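Local coordinates for protein putative acetyltransferase (PDB 3DSB) that probably transfers an acyl group, such as acetyl, to an acceptor, as a member of the GNAT family of acetyltransferases, at residues 47-59 / 66-78. Numbering follows the deposited sequence.
Sequences ALLLDERKGKYHV and VVAQIMYTYEWSD. With BET (trimethyl glycine), chain D.
In the antiparallel β hairpin of strands 56-62 and 65-77, K56 and Y72, like H58 and I70, form hydrogen-bonded pairs, and side chains alternate between the two faces of the ribbon. On the face of K56, H58 and Y72, the lysine CB lies 4.2 Å from the centroid of the Y72 ring, an off-centre CH-pi contact. Bends at chi2 and chi4 (-78° and -45°) turn the K56 chain toward Y74 and E52, and NZ, near the plane of the Y74 ring at its edge, donates a hydrogen bond to Y74 OH, 2.6 Å away. The same NZ donates to E52 O at 2.8 Å, tying the turn after helix 38-50 to the strand. The H58 and Y72 rings meet rim to rim, their planes 25° apart, with H58 CE1 3.4 Å from Y72 OH. One ordered water bridges H58 ND1, K56 O and I70 O, donating to both carbonyls. This hairpin supplies the second and third strands of the mixed sheet of this GNAT-family fold, between 7-11 and 82-92. On its other face the ring of Y57 lies against M71, a selenomethionine, with Y57 CE1 3.5 Å from M71 CG; Q69 OE1 approaches the same ring obliquely and accepts a hydrogen bond from N24, while Q69 NE2 is hydrogen-bonded to S89. M71 CE also meets L48 CD1 in one of two L48 conformers. The Y57 hydroxyl crosses the dimer interface to D78 of the second subunit. Where the ribbon begins, G55 CA passes 3.1 Å from Y72 O. Far along the longer strand, S77 OG donates to a carboxylate oxygen of the bound trimethyl glycine.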
loop_
_atom_site.group_PDB
_atom_site.type_symbol
_atom_site.label_atom_id
_atom_site.label_comp_id
_atom_site.label_asym_id
_atom_site.label_seq_id
_atom_site.Cartn_x
_atom_site.Cartn_y
_atom_site.Cartn_z
ATOM N N ALA A 47 -4.724 10.777 -12.935
ATOM C CA ALA A 47 -4.789 11.196 -11.540
ATOM C C ALA A 47 -3.422 10.987 -10.886
ATOM O O ALA A 47 -2.948 11.820 -10.103
ATOM C CB ALA A 47 -5.885 10.433 -10.772
ATOM N N LEU A 48 -2.780 9.863 -11.199
ATOM C CA LEU A 48 -1.477 9.585 -10.633
ATOM C C LEU A 48 -0.435 10.580 -11.168
ATOM O O LEU A 48 0.374 11.109 -10.402
ATOM C CB LEU A 48 -1.120 8.122 -10.933
ATOM C CG LEU A 48 -0.106 7.382 -10.069
ATOM C CD1 LEU A 48 -0.217 5.878 -10.377
ATOM C CD2 LEU A 48 1.288 7.885 -10.343
ATOM N N LEU A 49 -0.459 10.846 -12.479
ATOM C CA LEU A 49 0.504 11.819 -13.058
ATOM C C LEU A 49 0.399 13.191 -12.403
ATOM O O LEU A 49 1.422 13.897 -12.292
ATOM C CB LEU A 49 0.335 11.916 -14.574
ATOM C CG LEU A 49 0.810 10.688 -15.365
ATOM C CD1 LEU A 49 0.281 10.778 -16.789
ATOM C CD2 LEU A 49 2.323 10.576 -15.395
ATOM N N LEU A 50 -0.824 13.546 -11.981
ATOM C CA LEU A 50 -1.092 14.874 -11.437
ATOM C C LEU A 50 -0.743 14.983 -9.966
ATOM O O LEU A 50 -0.689 16.108 -9.432
ATOM C CB LEU A 50 -2.569 15.242 -11.619
ATOM C CG LEU A 50 -2.975 15.662 -13.022
ATOM C CD1 LEU A 50 -4.499 15.673 -13.144
ATOM C CD2 LEU A 50 -2.367 17.058 -13.337
ATOM N N ASP A 51 -0.505 13.853 -9.293
ATOM C CA ASP A 51 -0.327 13.873 -7.848
ATOM C C ASP A 51 0.764 12.946 -7.391
ATOM O O ASP A 51 0.540 11.765 -7.203
ATOM C CB ASP A 51 -1.646 13.557 -7.157
ATOM C CG ASP A 51 -1.577 13.736 -5.672
ATOM O OD1 ASP A 51 -0.532 14.220 -5.153
ATOM O OD2 ASP A 51 -2.596 13.376 -5.022
ATOM N N GLU A 52 1.946 13.516 -7.206
ATOM C CA GLU A 52 3.152 12.804 -6.790
ATOM C C GLU A 52 2.988 12.110 -5.424
ATOM O O GLU A 52 3.751 11.192 -5.070
ATOM C CB GLU A 52 4.313 13.813 -6.748
ATOM C CG GLU A 52 3.983 15.144 -5.973
ATOM C CD GLU A 52 2.783 16.015 -6.540
ATOM O OE1 GLU A 52 2.635 16.265 -7.795
ATOM O OE2 GLU A 52 1.975 16.477 -5.678
ATOM N N ARG A 53 2.008 12.562 -4.642
ATOM C CA ARG A 53 1.736 11.940 -3.370
ATOM C C ARG A 53 1.066 10.585 -3.529
ATOM O O ARG A 53 1.124 9.765 -2.603
ATOM C CB ARG A 53 0.897 12.867 -2.484
ATOM C CG ARG A 53 1.595 14.194 -2.211
ATOM C CD ARG A 53 0.628 15.177 -1.568
ATOM N NE ARG A 53 -0.361 15.702 -2.515
ATOM C CZ ARG A 53 -1.362 16.520 -2.173
ATOM N NH1 ARG A 53 -1.538 16.884 -0.904
ATOM N NH2 ARG A 53 -2.208 16.962 -3.094
ATOM N N LYS A 54 0.445 10.323 -4.690
ATOM C CA LYS A 54 -0.176 9.008 -4.942
ATOM C C LYS A 54 0.839 7.926 -5.359
ATOM O O LYS A 54 0.496 6.747 -5.333
ATOM C CB LYS A 54 -1.255 9.103 -6.012
ATOM C CG LYS A 54 -2.562 9.889 -5.632
ATOM C CD LYS A 54 -3.589 9.897 -6.758
ATOM C CE LYS A 54 -4.971 10.527 -6.388
ATOM N NZ LYS A 54 -4.835 12.008 -6.124
ATOM N N GLY A 55 2.071 8.303 -5.724
ATOM C CA GLY A 55 2.997 7.353 -6.356
ATOM C C GLY A 55 3.685 8.021 -7.531
ATOM O O GLY A 55 3.480 9.223 -7.804
ATOM N N LYS A 56 4.510 7.257 -8.226
ATOM C CA LYS A 56 5.283 7.787 -9.352
ATOM C C LYS A 56 5.429 6.769 -10.474
ATOM O O LYS A 56 5.665 5.572 -10.209
ATOM C CB LYS A 56 6.702 8.167 -8.900
ATOM C CG LYS A 56 6.822 9.137 -7.764
ATOM C CD LYS A 56 6.579 10.573 -8.151
ATOM C CE LYS A 56 7.001 11.453 -6.966
ATOM N NZ LYS A 56 6.478 10.891 -5.628
ATOM N N TYR A 57 5.301 7.237 -11.724
ATOM C CA TYR A 57 5.783 6.512 -12.888
ATOM C C TYR A 57 7.159 7.001 -13.245
ATOM O O TYR A 57 7.435 8.219 -13.212
ATOM C CB TYR A 57 4.907 6.757 -14.108
ATOM C CG TYR A 57 3.483 6.311 -13.993
ATOM C CD1 TYR A 57 3.135 4.994 -14.213
ATOM C CD2 TYR A 57 2.463 7.252 -13.828
ATOM C CE1 TYR A 57 1.772 4.599 -14.168
ATOM C CE2 TYR A 57 1.143 6.887 -13.765
ATOM C CZ TYR A 57 0.793 5.551 -13.954
ATOM O OH TYR A 57 -0.544 5.232 -13.880
ATOM N N HIS A 58 8.008 6.054 -13.646
ATOM C CA HIS A 58 9.246 6.369 -14.356
ATOM C C HIS A 58 9.156 5.672 -15.703
ATOM O O HIS A 58 8.613 4.552 -15.813
ATOM C CB HIS A 58 10.494 5.883 -13.603
ATOM C CG HIS A 58 10.775 6.647 -12.350
ATOM N ND1 HIS A 58 10.083 6.420 -11.176
ATOM C CD2 HIS A 58 11.624 7.676 -12.093
ATOM C CE1 HIS A 58 10.517 7.255 -10.243
ATOM N NE2 HIS A 58 11.445 8.031 -10.773
ATOM N N VAL A 59 9.726 6.310 -16.721
ATOM C CA VAL A 59 9.731 5.751 -18.053
ATOM C C VAL A 59 11.173 5.671 -18.556
ATOM O O VAL A 59 12.048 6.486 -18.187
ATOM C CB VAL A 59 8.889 6.624 -19.029
ATOM C CG1 VAL A 59 7.409 6.484 -18.705
ATOM C CG2 VAL A 59 9.313 8.132 -18.997
ATOM N N VAL A 66 9.265 6.908 -25.443
ATOM C CA VAL A 66 8.994 6.125 -24.252
ATOM C C VAL A 66 8.764 4.664 -24.679
ATOM O O VAL A 66 7.850 4.393 -25.461
ATOM C CB VAL A 66 7.755 6.652 -23.534
ATOM C CG1 VAL A 66 7.291 5.626 -22.481
ATOM C CG2 VAL A 66 8.036 8.019 -22.911
ATOM N N VAL A 67 9.569 3.730 -24.153
ATOM C CA VAL A 67 9.477 2.328 -24.534
ATOM C C VAL A 67 9.223 1.380 -23.335
ATOM O O VAL A 67 9.074 0.173 -23.521
ATOM C CB VAL A 67 10.735 1.846 -25.295
ATOM C CG1 VAL A 67 10.981 2.718 -26.532
ATOM C CG2 VAL A 67 11.962 1.902 -24.408
ATOM N N ALA A 68 9.214 1.921 -22.107
ATOM C CA ALA A 68 8.888 1.099 -20.925
ATOM C C ALA A 68 8.516 1.968 -19.774
ATOM O O ALA A 68 8.811 3.163 -19.763
ATOM C CB ALA A 68 10.061 0.213 -20.541
ATOM N N GLN A 69 7.824 1.363 -18.804
ATOM C CA GLN A 69 7.411 2.114 -17.587
ATOM C C GLN A 69 7.475 1.239 -16.370
ATOM O O GLN A 69 7.324 0.010 -16.462
ATOM C CB GLN A 69 5.991 2.659 -17.718
ATOM C CG GLN A 69 4.905 1.585 -17.819
ATOM C CD GLN A 69 4.137 1.408 -16.479
ATOM O OE1 GLN A 69 3.282 2.233 -16.121
ATOM N NE2 GLN A 69 4.412 0.317 -15.774
ATOM N N ILE A 70 7.656 1.902 -15.230
ATOM C CA ILE A 70 7.523 1.205 -13.931
ATOM C C ILE A 70 6.796 2.165 -12.993
ATOM O O ILE A 70 7.025 3.390 -13.046
ATOM C CB ILE A 70 8.929 0.800 -13.361
ATOM C CG1 ILE A 70 8.797 -0.072 -12.118
ATOM C CG2 ILE A 70 9.851 1.992 -13.173
ATOM C CD1 ILE A 70 10.085 -0.901 -11.771
HETATM N N MSE A 71 5.897 1.630 -12.163
HETATM C CA MSE A 71 5.064 2.441 -11.272
HETATM C C MSE A 71 5.161 1.934 -9.854
HETATM O O MSE A 71 5.193 0.711 -9.644
HETATM C CB MSE A 71 3.593 2.417 -11.692
HETATM C CG MSE A 71 2.773 3.487 -11.013
HETATM SE SE MSE A 71 1.982 2.941 -9.294
HETATM C CE MSE A 71 0.256 2.318 -9.958
ATOM N N TYR A 72 5.282 2.848 -8.899
ATOM C CA TYR A 72 5.197 2.466 -7.478
ATOM C C TYR A 72 4.325 3.409 -6.695
ATOM O O TYR A 72 4.166 4.586 -7.059
ATOM C CB TYR A 72 6.564 2.369 -6.805
ATOM C CG TYR A 72 7.395 3.618 -6.833
ATOM C CD1 TYR A 72 7.192 4.655 -5.916
ATOM C CD2 TYR A 72 8.409 3.782 -7.780
ATOM C CE1 TYR A 72 7.979 5.822 -5.937
ATOM C CE2 TYR A 72 9.204 4.898 -7.796
ATOM C CZ TYR A 72 8.994 5.926 -6.892
ATOM O OH TYR A 72 9.809 7.028 -6.911
ATOM N N THR A 73 3.777 2.871 -5.606
ATOM C CA THR A 73 3.065 3.687 -4.631
ATOM C C THR A 73 3.804 3.588 -3.291
ATOM O O THR A 73 4.769 2.835 -3.159
ATOM C CB THR A 73 1.628 3.180 -4.433
ATOM O OG1 THR A 73 1.661 1.832 -4.008
ATOM C CG2 THR A 73 0.788 3.252 -5.703
ATOM N N TYR A 74 3.298 4.311 -2.281
ATOM C CA TYR A 74 3.949 4.298 -0.952
ATOM C C TYR A 74 3.045 3.710 0.101
ATOM O O TYR A 74 1.824 3.870 0.024
ATOM C CB TYR A 74 4.210 5.715 -0.460
ATOM C CG TYR A 74 4.960 6.527 -1.458
ATOM C CD1 TYR A 74 6.318 6.384 -1.573
ATOM C CD2 TYR A 74 4.291 7.446 -2.306
ATOM C CE1 TYR A 74 7.061 7.160 -2.513
ATOM C CE2 TYR A 74 5.012 8.198 -3.258
ATOM C CZ TYR A 74 6.403 8.052 -3.343
ATOM O OH TYR A 74 7.129 8.792 -4.255
ATOM N N GLU A 75 3.670 3.081 1.100
ATOM C CA GLU A 75 2.964 2.741 2.333
ATOM C C GLU A 75 3.727 3.336 3.503
ATOM O O GLU A 75 4.856 2.928 3.784
ATOM C CB GLU A 75 2.951 1.218 2.522
ATOM C CG GLU A 75 2.386 0.807 3.890
ATOM C CD GLU A 75 2.717 -0.633 4.297
ATOM O OE1 GLU A 75 3.119 -1.445 3.440
ATOM O OE2 GLU A 75 2.592 -0.928 5.502
ATOM N N TRP A 76 3.118 4.316 4.193
ATOM C CA TRP A 76 3.792 4.903 5.356
ATOM C C TRP A 76 3.768 3.898 6.509
ATOM O O TRP A 76 2.707 3.361 6.840
ATOM C CB TRP A 76 3.094 6.194 5.794
ATOM C CG TRP A 76 3.831 6.849 6.942
ATOM C CD1 TRP A 76 3.427 6.908 8.250
ATOM C CD2 TRP A 76 5.118 7.482 6.879
ATOM N NE1 TRP A 76 4.401 7.556 9.017
ATOM C CE2 TRP A 76 5.442 7.915 8.191
ATOM C CE3 TRP A 76 6.035 7.721 5.834
ATOM C CZ2 TRP A 76 6.636 8.590 8.472
ATOM C CZ3 TRP A 76 7.216 8.404 6.127
ATOM C CH2 TRP A 76 7.507 8.824 7.422
ATOM N N SER A 77 4.928 3.695 7.128
ATOM C CA SER A 77 5.026 2.938 8.357
ATOM C C SER A 77 5.242 3.885 9.538
ATOM O O SER A 77 6.316 4.501 9.660
ATOM C CB SER A 77 6.191 1.935 8.292
ATOM O OG SER A 77 6.410 1.323 9.569
ATOM N N ASP A 78 4.230 3.987 10.412
ATOM C CA ASP A 78 4.398 4.768 11.629
ATOM C C ASP A 78 5.358 4.112 12.591
ATOM O O ASP A 78 6.206 4.821 13.194
ATOM C CB ASP A 78 3.047 5.085 12.290
ATOM C CG ASP A 78 2.126 3.870 12.462
ATOM O OD1 ASP A 78 2.501 2.747 12.088
ATOM O OD2 ASP A 78 1.018 4.074 13.009
HETATM N N BET D . 6.281 -4.334 8.712
HETATM C CA BET D . 6.320 -2.834 8.758
HETATM C C BET D . 5.809 -2.099 9.989
HETATM O O BET D . 5.064 -1.065 9.866
HETATM O OXT BET D . 6.278 -2.491 11.092
HETATM C C1 BET D . 5.366 -4.712 7.650
HETATM C C2 BET D . 7.584 -4.944 8.409
HETATM C C3 BET D . 5.810 -4.940 9.964
HETATM O O HOH W 1 8.235 4.414 -10.767
#